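Local coordinates for protein trehalose-6-phosphate phosphatase (Neosartorya fumigata, PDB 5DXL) that belongs to the trehalose-phosphatase family of the HAD clan, a two-domain protein built of a mostly parallel-stranded core and a smaller cap, at residues M117-F120 and Q121-E125; G151-Q154 and A155-C158; I263-I266 and S267-N270; K10-K13 and Q14-A18. All coordinates share one frame; numbering follows the deposited sequence.

Interaction 1 (M117-F120 and Q121-E125); sequences MEVF and QHFTE
In T124 the first torsion (chi1 -63°) sets OG1 anti to the carbonyl carbon and folds the hydroxyl back along the helix onto F120 O, while chi1 of V119 (168°) swings CG1 toward the ring of F123. The hydroxyl gives its proton to F120 O over 2.7 Å from T124 OG1. It comes from above the carbonyl plane, 41° out of it, whereas T124 N bonds to the same oxygen from the other face. F120 O is therefore gripped by two donors of one residue, which fixes the rotation of the threonine side chain. V119 and F123 run alongside each other and point the same way. V119 CG1 packs 4.0 Å from F123 CD2, and V119 O lies in the ring plane at the edge, 3.4 Å from F123 CD2. The peptide groups carry the regular i to i+4 bonds, from Q121 N to M117 O through T124 N to F120 O. Q121 sends NE2 to E125 OE2, one turn on, over 3.1 Å; the bond is nearly straight at the hydrogen, lies in the amide plane and meets the carboxylate from above its plane. It ties two exposed side chains together. Helix 112-125 packs against helix 148-164 and the antiparallel sheet: V119 and F123 touch C158 of the neighbouring helix, F120 meets L162 there and the ring of W141 on strand 139-142, and T124 packs on I132 of strand 131-134, which Q121 also reaches.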
loop_
_atom_site.group_PDB
_atom_site.type_symbol
_atom_site.label_atom_id
_atom_site.label_comp_id
_atom_site.label_asym_id
_atom_site.label_seq_id
_atom_site.Cartn_x
_atom_site.Cartn_y
_atom_site.Cartn_z
HETATM N N MSE A 117 -16.405 6.692 -19.291
HETATM C CA MSE A 117 -17.852 6.572 -19.134
HETATM C C MSE A 117 -18.553 6.425 -20.492
HETATM O O MSE A 117 -19.447 5.597 -20.651
HETATM C CB MSE A 117 -18.424 7.777 -18.384
HETATM C CG MSE A 117 -18.122 7.786 -16.890
HETATM SE SE MSE A 117 -18.772 6.163 -15.996
HETATM C CE MSE A 117 -20.666 6.405 -16.308
ATOM N N GLU A 118 -18.134 7.234 -21.461
ATOM C CA GLU A 118 -18.729 7.201 -22.789
ATOM C C GLU A 118 -18.533 5.820 -23.422
ATOM O O GLU A 118 -19.478 5.233 -23.969
ATOM C CB GLU A 118 -18.121 8.305 -23.660
ATOM C CG GLU A 118 -18.875 8.583 -24.938
ATOM C CD GLU A 118 -18.401 9.855 -25.615
ATOM O OE1 GLU A 118 -17.732 10.675 -24.943
ATOM O OE2 GLU A 118 -18.693 10.030 -26.817
ATOM N N VAL A 119 -17.313 5.304 -23.324
ATOM C CA VAL A 119 -16.978 3.988 -23.852
ATOM C C VAL A 119 -17.719 2.878 -23.104
ATOM O O VAL A 119 -18.331 2.000 -23.715
ATOM C CB VAL A 119 -15.467 3.730 -23.783
ATOM C CG1 VAL A 119 -15.143 2.262 -24.061
ATOM C CG2 VAL A 119 -14.723 4.646 -24.746
ATOM N N PHE A 120 -17.666 2.907 -21.776
ATOM C CA PHE A 120 -18.394 1.907 -21.004
ATOM C C PHE A 120 -19.906 1.956 -21.274
ATOM O O PHE A 120 -20.561 0.913 -21.337
ATOM C CB PHE A 120 -18.127 2.083 -19.494
ATOM C CG PHE A 120 -16.826 1.483 -19.002
ATOM C CD1 PHE A 120 -16.016 0.707 -19.812
ATOM C CD2 PHE A 120 -16.424 1.702 -17.683
ATOM C CE1 PHE A 120 -14.825 0.163 -19.321
ATOM C CE2 PHE A 120 -15.245 1.156 -17.183
ATOM C CZ PHE A 120 -14.443 0.392 -17.999
ATOM N N GLN A 121 -20.474 3.151 -21.437
ATOM C CA GLN A 121 -21.915 3.255 -21.658
ATOM C C GLN A 121 -22.286 2.624 -22.991
ATOM O O GLN A 121 -23.326 1.976 -23.127
ATOM C CB GLN A 121 -22.375 4.715 -21.629
ATOM C CG GLN A 121 -23.866 4.884 -21.875
ATOM C CD GLN A 121 -24.721 4.226 -20.799
ATOM O OE1 GLN A 121 -24.314 4.126 -19.640
ATOM N NE2 GLN A 121 -25.914 3.776 -21.183
ATOM N N HIS A 122 -21.403 2.811 -23.960
ATOM C CA HIS A 122 -21.588 2.264 -25.295
ATOM C C HIS A 122 -21.647 0.749 -25.250
ATOM O O HIS A 122 -22.577 0.140 -25.793
ATOM C CB HIS A 122 -20.456 2.718 -26.201
ATOM C CG HIS A 122 -20.626 2.311 -27.626
ATOM N ND1 HIS A 122 -19.993 1.211 -28.166
ATOM C CD2 HIS A 122 -21.344 2.866 -28.627
ATOM C CE1 HIS A 122 -20.325 1.105 -29.440
ATOM N NE2 HIS A 122 -21.142 2.097 -29.745
ATOM N N PHE A 123 -20.657 0.148 -24.593
ATOM C CA PHE A 123 -20.597 -1.303 -24.474
ATOM C C PHE A 123 -21.701 -1.838 -23.578
ATOM O O PHE A 123 -22.174 -2.958 -23.782
ATOM C CB PHE A 123 -19.230 -1.757 -23.958
ATOM C CG PHE A 123 -18.194 -1.870 -25.030
ATOM C CD1 PHE A 123 -18.012 -3.068 -25.711
ATOM C CD2 PHE A 123 -17.421 -0.777 -25.387
ATOM C CE1 PHE A 123 -17.056 -3.181 -26.714
ATOM C CE2 PHE A 123 -16.465 -0.877 -26.389
ATOM C CZ PHE A 123 -16.289 -2.085 -27.064
ATOM N N THR A 124 -22.126 -1.051 -22.590
ATOM C CA THR A 124 -23.221 -1.480 -21.732
ATOM C C THR A 124 -24.523 -1.627 -22.521
ATOM O O THR A 124 -25.207 -2.644 -22.417
ATOM C CB THR A 124 -23.423 -0.515 -20.561
ATOM O OG1 THR A 124 -22.238 -0.543 -19.758
ATOM C CG2 THR A 124 -24.610 -0.936 -19.711
ATOM N N GLU A 125 -24.844 -0.623 -23.329
ATOM C CA GLU A 125 -26.051 -0.673 -24.150
ATOM C C GLU A 125 -26.028 -1.866 -25.109
ATOM O O GLU A 125 -27.079 -2.356 -25.529
ATOM C CB GLU A 125 -26.209 0.634 -24.929
ATOM C CG GLU A 125 -26.465 1.844 -24.044
ATOM C CD GLU A 125 -26.180 3.159 -24.750
ATOM O OE1 GLU A 125 -25.643 3.130 -25.879
ATOM O OE2 GLU A 125 -26.483 4.225 -24.169
#

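Interaction 2 (G151-Q154 and A155-C158); sequences GAFQ and AREC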
loop_
_atom_site.group_PDB
_atom_site.type_symbol
_atom_site.label_atom_id
_atom_site.label_comp_id
_atom_site.label_asym_id
_atom_site.label_seq_id
_atom_site.Cartn_x
_atom_site.Cartn_y
_atom_site.Cartn_z
ATOM N N GLY A 151 -19.670 -11.779 -23.455
ATOM C CA GLY A 151 -19.174 -10.836 -22.454
ATOM C C GLY A 151 -17.658 -10.727 -22.461
ATOM O O GLY A 151 -17.088 -9.619 -22.461
ATOM N N ALA A 152 -16.990 -11.875 -22.462
ATOM C CA ALA A 152 -15.534 -11.904 -22.466
ATOM C C ALA A 152 -14.988 -11.254 -23.732
ATOM O O ALA A 152 -13.992 -10.532 -23.690
ATOM C CB ALA A 152 -15.015 -13.333 -22.331
ATOM N N PHE A 153 -15.653 -11.515 -24.855
ATOM C CA PHE A 153 -15.276 -10.919 -26.131
ATOM C C PHE A 153 -15.393 -9.401 -26.090
ATOM O O PHE A 153 -14.460 -8.679 -26.458
ATOM C CB PHE A 153 -16.155 -11.490 -27.251
ATOM C CG PHE A 153 -16.059 -10.740 -28.553
ATOM C CD1 PHE A 153 -14.892 -10.766 -29.300
ATOM C CD2 PHE A 153 -17.150 -10.030 -29.036
ATOM C CE1 PHE A 153 -14.805 -10.081 -30.501
ATOM C CE2 PHE A 153 -17.073 -9.342 -30.244
ATOM C CZ PHE A 153 -15.894 -9.372 -30.972
ATOM N N GLN A 154 -16.541 -8.927 -25.633
ATOM C CA GLN A 154 -16.780 -7.498 -25.522
ATOM C C GLN A 154 -15.733 -6.851 -24.622
ATOM O O GLN A 154 -15.258 -5.751 -24.894
ATOM C CB GLN A 154 -18.181 -7.230 -24.972
ATOM C CG GLN A 154 -19.313 -7.570 -25.942
ATOM C CD GLN A 154 -19.453 -6.533 -27.039
ATOM O OE1 GLN A 154 -18.605 -6.442 -27.930
ATOM N NE2 GLN A 154 -20.519 -5.742 -26.978
ATOM N N ALA A 155 -15.384 -7.541 -23.545
ATOM C CA ALA A 155 -14.406 -6.993 -22.607
ATOM C C ALA A 155 -13.019 -6.918 -23.236
ATOM O O ALA A 155 -12.309 -5.931 -23.051
ATOM C CB ALA A 155 -14.379 -7.820 -21.332
ATOM N N ARG A 156 -12.636 -7.939 -24.006
ATOM C CA ARG A 156 -11.356 -7.893 -24.713
ATOM C C ARG A 156 -11.338 -6.737 -25.707
ATOM O O ARG A 156 -10.342 -6.029 -25.819
ATOM C CB ARG A 156 -11.071 -9.209 -25.450
ATOM C CG ARG A 156 -10.752 -10.371 -24.535
ATOM C CD ARG A 156 -10.229 -11.569 -25.311
ATOM N NE ARG A 156 -11.210 -12.105 -26.254
ATOM C CZ ARG A 156 -12.138 -13.005 -25.937
ATOM N NH1 ARG A 156 -12.234 -13.464 -24.692
ATOM N NH2 ARG A 156 -12.979 -13.450 -26.861
ATOM N N GLU A 157 -12.444 -6.540 -26.420
ATOM C CA GLU A 157 -12.502 -5.481 -27.421
ATOM C C GLU A 157 -12.488 -4.105 -26.765
ATOM O O GLU A 157 -11.790 -3.193 -27.216
ATOM C CB GLU A 157 -13.743 -5.649 -28.300
ATOM C CG GLU A 157 -13.780 -7.006 -29.011
ATOM C CD GLU A 157 -12.606 -7.188 -29.974
ATOM O OE1 GLU A 157 -12.608 -6.509 -31.019
ATOM O OE2 GLU A 157 -11.684 -7.999 -29.688
ATOM N N CYS A 158 -13.227 -3.977 -25.671
ATOM C CA CYS A 158 -13.288 -2.715 -24.945
ATOM C C CYS A 158 -11.935 -2.377 -24.319
ATOM O O CYS A 158 -11.493 -1.227 -24.355
ATOM C CB CYS A 158 -14.379 -2.782 -23.880
ATOM S SG CYS A 158 -14.571 -1.234 -22.939
#
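Residues 151-158 follow regular alpha-helical geometry, each peptide N-H of A155 to C158 bonding to the carbonyl four residues back, as where C158 N lies 2.8 Å from Q154 O. On the outer side of this helix F153 and E157, one turn apart, make a CH-pi contact. The glutamate chain turns at its second torsion and lays CG over one face of the phenyl ring, 3.8 Å from the ring centroid and 22° off its normal. The carboxylate follows at only 11° from the plane of the ring, with E157 CD 3.7 Å from F153 CE1. R156 folds back in the same direction along the chain. Its bend at the third torsion brings the guanidinium above the backbone, so that A152 O and F153 CA lie over one face of the group and R156 NH2 stands 3.5 Å from F153 CA. The guanidinium plane is 60° from that of the ring, whose edge faces R156 NH2. A152 CB completes the seat at 3.7 Å from R156 NH1. Towards the interior, Q154 sends NE2 to T127 OG1, A155 packs on W141 and L181, and C158 packs on V119, F120 and F123 of helix 112-125. With F153, R156 and E157 exposed and Q154, A155 and C158 buried, this is an amphipathic helix lying on the antiparallel sheet, as in the alpha/beta cap of HAD-clan proteins.

Interaction 3 (I263-I266 and S267-N270); sequences IGTI and SMLN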
loop_
_atom_site.group_PDB
_atom_site.type_symbol
_atom_site.label_atom_id
_atom_site.label_comp_id
_atom_site.label_asym_id
_atom_site.label_seq_id
_atom_site.Cartn_x
_atom_site.Cartn_y
_atom_site.Cartn_z
ATOM N N ILE A 263 3.852 -7.066 15.303
ATOM C CA ILE A 263 3.859 -6.180 16.459
ATOM C C ILE A 263 5.024 -6.527 17.379
ATOM O O ILE A 263 5.707 -5.629 17.876
ATOM C CB ILE A 263 2.530 -6.240 17.218
ATOM C CG1 ILE A 263 1.388 -5.790 16.297
ATOM C CG2 ILE A 263 2.580 -5.369 18.476
ATOM C CD1 ILE A 263 1.567 -4.382 15.722
ATOM N N GLY A 264 5.282 -7.821 17.570
ATOM C CA GLY A 264 6.419 -8.240 18.379
ATOM C C GLY A 264 7.747 -7.747 17.832
ATOM O O GLY A 264 8.631 -7.330 18.591
ATOM N N THR A 265 7.884 -7.786 16.512
ATOM C CA THR A 265 9.096 -7.324 15.845
ATOM C C THR A 265 9.293 -5.817 16.021
ATOM O O THR A 265 10.399 -5.358 16.339
ATOM C CB THR A 265 9.061 -7.675 14.370
ATOM O OG1 THR A 265 9.113 -9.099 14.253
ATOM C CG2 THR A 265 10.255 -7.086 13.648
ATOM N N ILE A 266 8.226 -5.046 15.837
ATOM C CA ILE A 266 8.342 -3.601 16.011
ATOM C C ILE A 266 8.637 -3.270 17.479
ATOM O O ILE A 266 9.441 -2.384 17.761
ATOM C CB ILE A 266 7.075 -2.874 15.527
ATOM C CG1 ILE A 266 6.874 -3.139 14.037
ATOM C CG2 ILE A 266 7.210 -1.371 15.750
ATOM C CD1 ILE A 266 5.487 -2.779 13.542
ATOM N N SER A 267 8.024 -4.004 18.408
ATOM C CA SER A 267 8.329 -3.824 19.839
ATOM C C SER A 267 9.805 -4.057 20.138
ATOM O O SER A 267 10.408 -3.305 20.911
ATOM C CB SER A 267 7.470 -4.757 20.690
ATOM O OG SER A 267 6.104 -4.417 20.562
HETATM N N MSE A 268 10.389 -5.082 19.521
HETATM C CA MSE A 268 11.815 -5.350 19.690
HETATM C C MSE A 268 12.626 -4.135 19.258
HETATM O O MSE A 268 13.567 -3.736 19.948
HETATM C CB MSE A 268 12.255 -6.585 18.890
HETATM C CG MSE A 268 13.796 -6.758 18.810
HETATM SE SE MSE A 268 14.214 -8.217 17.591
HETATM C CE MSE A 268 13.808 -7.213 15.951
ATOM N N LEU A 269 12.263 -3.534 18.123
ATOM C CA LEU A 269 12.993 -2.357 17.662
ATOM C C LEU A 269 12.817 -1.200 18.645
ATOM O O LEU A 269 13.789 -0.501 18.985
ATOM C CB LEU A 269 12.533 -1.938 16.260
ATOM C CG LEU A 269 12.757 -2.974 15.158
ATOM C CD1 LEU A 269 12.261 -2.397 13.839
ATOM C CD2 LEU A 269 14.229 -3.372 15.050
ATOM N N ASN A 270 11.591 -1.013 19.123
ATOM C CA ASN A 270 11.298 0.039 20.097
ATOM C C ASN A 270 12.100 -0.128 21.375
ATOM O O ASN A 270 12.530 0.859 21.974
ATOM C CB ASN A 270 9.813 0.064 20.454
ATOM C CG ASN A 270 8.937 0.638 19.342
ATOM O OD1 ASN A 270 9.410 1.352 18.467
ATOM N ND2 ASN A 270 7.644 0.339 19.400
#
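The carboxamide of N270 is the flat side-chain group of this turn, and it lies beside I266, the two chains pointing the same way. I266 O lies over one face of the carboxamide, almost straight above N270 CG at 3.4 Å, and I266 CG2 is on the same side of the plane, 4.1 Å from N270 ND2. The amide nitrogen is satisfied elsewhere, by T50 O on helix 45-56, which holds the group in this orientation. On the backbone, N270 N bonds to I266 O within the carbonyl plane at 2.9 Å, so the asparagine is held both through its peptide and at its tip. One turn earlier, S267 reaches back to I263 O. The first torsion (chi1 -64°) places OG beside its own backbone N, and both donors converge on I263 O: S267 N at 2.9 Å, tilted 19° from the carbonyl plane, and S267 OG at 3.0 Å, well above that plane by 40°. This doubling uses the proton of the serine hydroxyl within the helix. The hydroxyl of T265 likewise bonds to the carbonyl four residues back, D261 O. The long selenomethionine M268 bends at its third torsion, and its CE comes loosely alongside T265, 3.9 Å from T265 O and 4.2 Å from T265 CG2. Helix 259-270 is gripped from several sides: T265, M268 and L269 touch helix 8-17, I263, I266 and N270 meet helix 45-56, and I266 and L269 also pack on F25 and F23 of strand 21-25.

Interaction 4 (K10-K13 and Q14-A18); sequences KLLK and QYRKA
L12 and R16 form the main side-chain contact along this helix, the leucine methyl CD2 lying over one face of the guanidinium, offset toward its rim. Two torsions bring them together. The leucine carries CG anti to its nitrogen (chi1 179°), turning the isobutyl group along the helix, while the arginine has CG beside its own N (chi1 -74°) and then runs straight from CG to NE, back over L12. CD2 of L12 sits 3.6 Å from R16 NH1 and 3.7 Å from R16 NH2. NH2 of R16 also makes a long, weak ion pair with E277. K13 is extended throughout, whereas Q14 bends at chi2 and gives its NE2 to E210 O. Y15, with CG anti to N, turns its ring inward, where OH bonds to N60 ND2, R21 makes a cation-pi contact and F211 meets the ring edge to face. The helix is thus amphipathic, with K10, K13, R16 and K17 outside and L11 and Y15 inside, packed against the central parallel sheet of the Rossmann-like HAD core.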
loop_
_atom_site.group_PDB
_atom_site.type_symbol
_atom_site.label_atom_id
_atom_site.label_comp_id
_atom_site.label_asym_id
_atom_site.label_seq_id
_atom_site.Cartn_x
_atom_site.Cartn_y
_atom_site.Cartn_z
ATOM N N LYS A 10 19.501 -9.760 12.488
ATOM C CA LYS A 10 19.985 -8.943 11.379
ATOM C C LYS A 10 19.217 -7.629 11.286
ATOM O O LYS A 10 19.793 -6.577 11.012
ATOM C CB LYS A 10 19.867 -9.682 10.048
ATOM C CG LYS A 10 20.944 -10.724 9.821
ATOM C CD LYS A 10 20.845 -11.281 8.409
ATOM C CE LYS A 10 21.945 -12.302 8.134
ATOM N NZ LYS A 10 21.720 -12.996 6.830
ATOM N N LEU A 11 17.907 -7.707 11.493
ATOM C CA LEU A 11 17.057 -6.525 11.444
ATOM C C LEU A 11 17.473 -5.507 12.497
ATOM O O LEU A 11 17.636 -4.320 12.199
ATOM C CB LEU A 11 15.592 -6.917 11.653
ATOM C CG LEU A 11 14.571 -5.790 11.474
ATOM C CD1 LEU A 11 14.345 -5.504 9.994
ATOM C CD2 LEU A 11 13.268 -6.122 12.179
ATOM N N LEU A 12 17.620 -5.983 13.728
ATOM C CA LEU A 12 17.950 -5.109 14.846
ATOM C C LEU A 12 19.326 -4.474 14.638
ATOM O O LEU A 12 19.522 -3.286 14.903
ATOM C CB LEU A 12 17.909 -5.890 16.157
ATOM C CG LEU A 12 18.256 -5.082 17.403
ATOM C CD1 LEU A 12 17.258 -3.945 17.569
ATOM C CD2 LEU A 12 18.294 -5.983 18.631
ATOM N N LYS A 13 20.275 -5.261 14.142
ATOM C CA LYS A 13 21.620 -4.753 13.901
ATOM C C LYS A 13 21.620 -3.604 12.886
ATOM O O LYS A 13 22.257 -2.570 13.107
ATOM C CB LYS A 13 22.539 -5.880 13.427
ATOM C CG LYS A 13 23.998 -5.467 13.289
ATOM C CD LYS A 13 24.848 -6.599 12.715
ATOM C CE LYS A 13 26.302 -6.169 12.594
ATOM N NZ LYS A 13 27.119 -7.151 11.837
ATOM N N GLN A 14 20.895 -3.760 11.785
ATOM C CA GLN A 14 20.876 -2.697 10.790
ATOM C C GLN A 14 20.063 -1.493 11.285
ATOM O O GLN A 14 20.387 -0.356 10.967
ATOM C CB GLN A 14 20.335 -3.210 9.453
ATOM C CG GLN A 14 20.494 -2.231 8.301
ATOM C CD GLN A 14 21.948 -1.786 8.087
ATOM O OE1 GLN A 14 22.892 -2.505 8.429
ATOM N NE2 GLN A 14 22.123 -0.599 7.515
ATOM N N TYR A 15 19.018 -1.748 12.069
ATOM C CA TYR A 15 18.225 -0.671 12.679
ATOM C C TYR A 15 19.106 0.233 13.532
ATOM O O TYR A 15 19.058 1.460 13.412
ATOM C CB TYR A 15 17.096 -1.254 13.534
ATOM C CG TYR A 15 16.173 -0.229 14.179
ATOM C CD1 TYR A 15 15.216 0.447 13.435
ATOM C CD2 TYR A 15 16.241 0.030 15.539
ATOM C CE1 TYR A 15 14.356 1.367 14.029
ATOM C CE2 TYR A 15 15.389 0.951 16.138
ATOM C CZ TYR A 15 14.447 1.612 15.373
ATOM O OH TYR A 15 13.608 2.530 15.976
ATOM N N ARG A 16 19.911 -0.385 14.387
ATOM C CA ARG A 16 20.812 0.375 15.269
ATOM C C ARG A 16 21.855 1.176 14.495
ATOM O O ARG A 16 22.220 2.286 14.880
ATOM C CB ARG A 16 21.513 -0.566 16.237
ATOM C CG ARG A 16 20.636 -1.072 17.347
ATOM C CD ARG A 16 21.453 -1.938 18.305
ATOM N NE ARG A 16 20.681 -2.306 19.483
ATOM C CZ ARG A 16 20.705 -3.504 20.053
ATOM N NH1 ARG A 16 21.475 -4.468 19.557
ATOM N NH2 ARG A 16 19.952 -3.739 21.120
ATOM N N LYS A 17 22.337 0.603 13.403
ATOM C CA LYS A 17 23.388 1.207 12.597
ATOM C C LYS A 17 22.869 2.395 11.779
ATOM O O LYS A 17 23.577 3.376 11.546
ATOM C CB LYS A 17 23.986 0.138 11.680
ATOM C CG LYS A 17 25.230 0.526 10.914
ATOM C CD LYS A 17 25.776 -0.703 10.193
ATOM C CE LYS A 17 26.980 -0.371 9.334
ATOM N NZ LYS A 17 28.111 0.148 10.149
ATOM N N ALA A 18 21.615 2.306 11.356
ATOM C CA ALA A 18 21.044 3.283 10.444
ATOM C C ALA A 18 20.746 4.621 11.100
ATOM O O ALA A 18 20.154 4.678 12.175
ATOM C CB ALA A 18 19.766 2.721 9.819
#

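How the interactions relate
The four contacts fall into two pairs on opposite sides of the chain's centre. Interactions 1 and 2 belong to adjacent helices over the antiparallel sheet and meet where F123 CZ packs 3.7 Å from C158 CA. Interactions 3 and 4 lie on two helices beside the larger sheet, joined by T265 CG2 against L11 CD2 at 3.5 Å. Interactions 1 and 3 each use a hydroxyl doubling a backbone acceptor; interactions 2 and 4 carry surface packing on flat groups, through exposed F153, R156 and E157 in 2 and through exposed R16 against partly exposed L12 in 4. Interaction 1 combines buried F120 and F123 with an exposed Q121-E125 bond, and interaction 3 alone has no exposed residue.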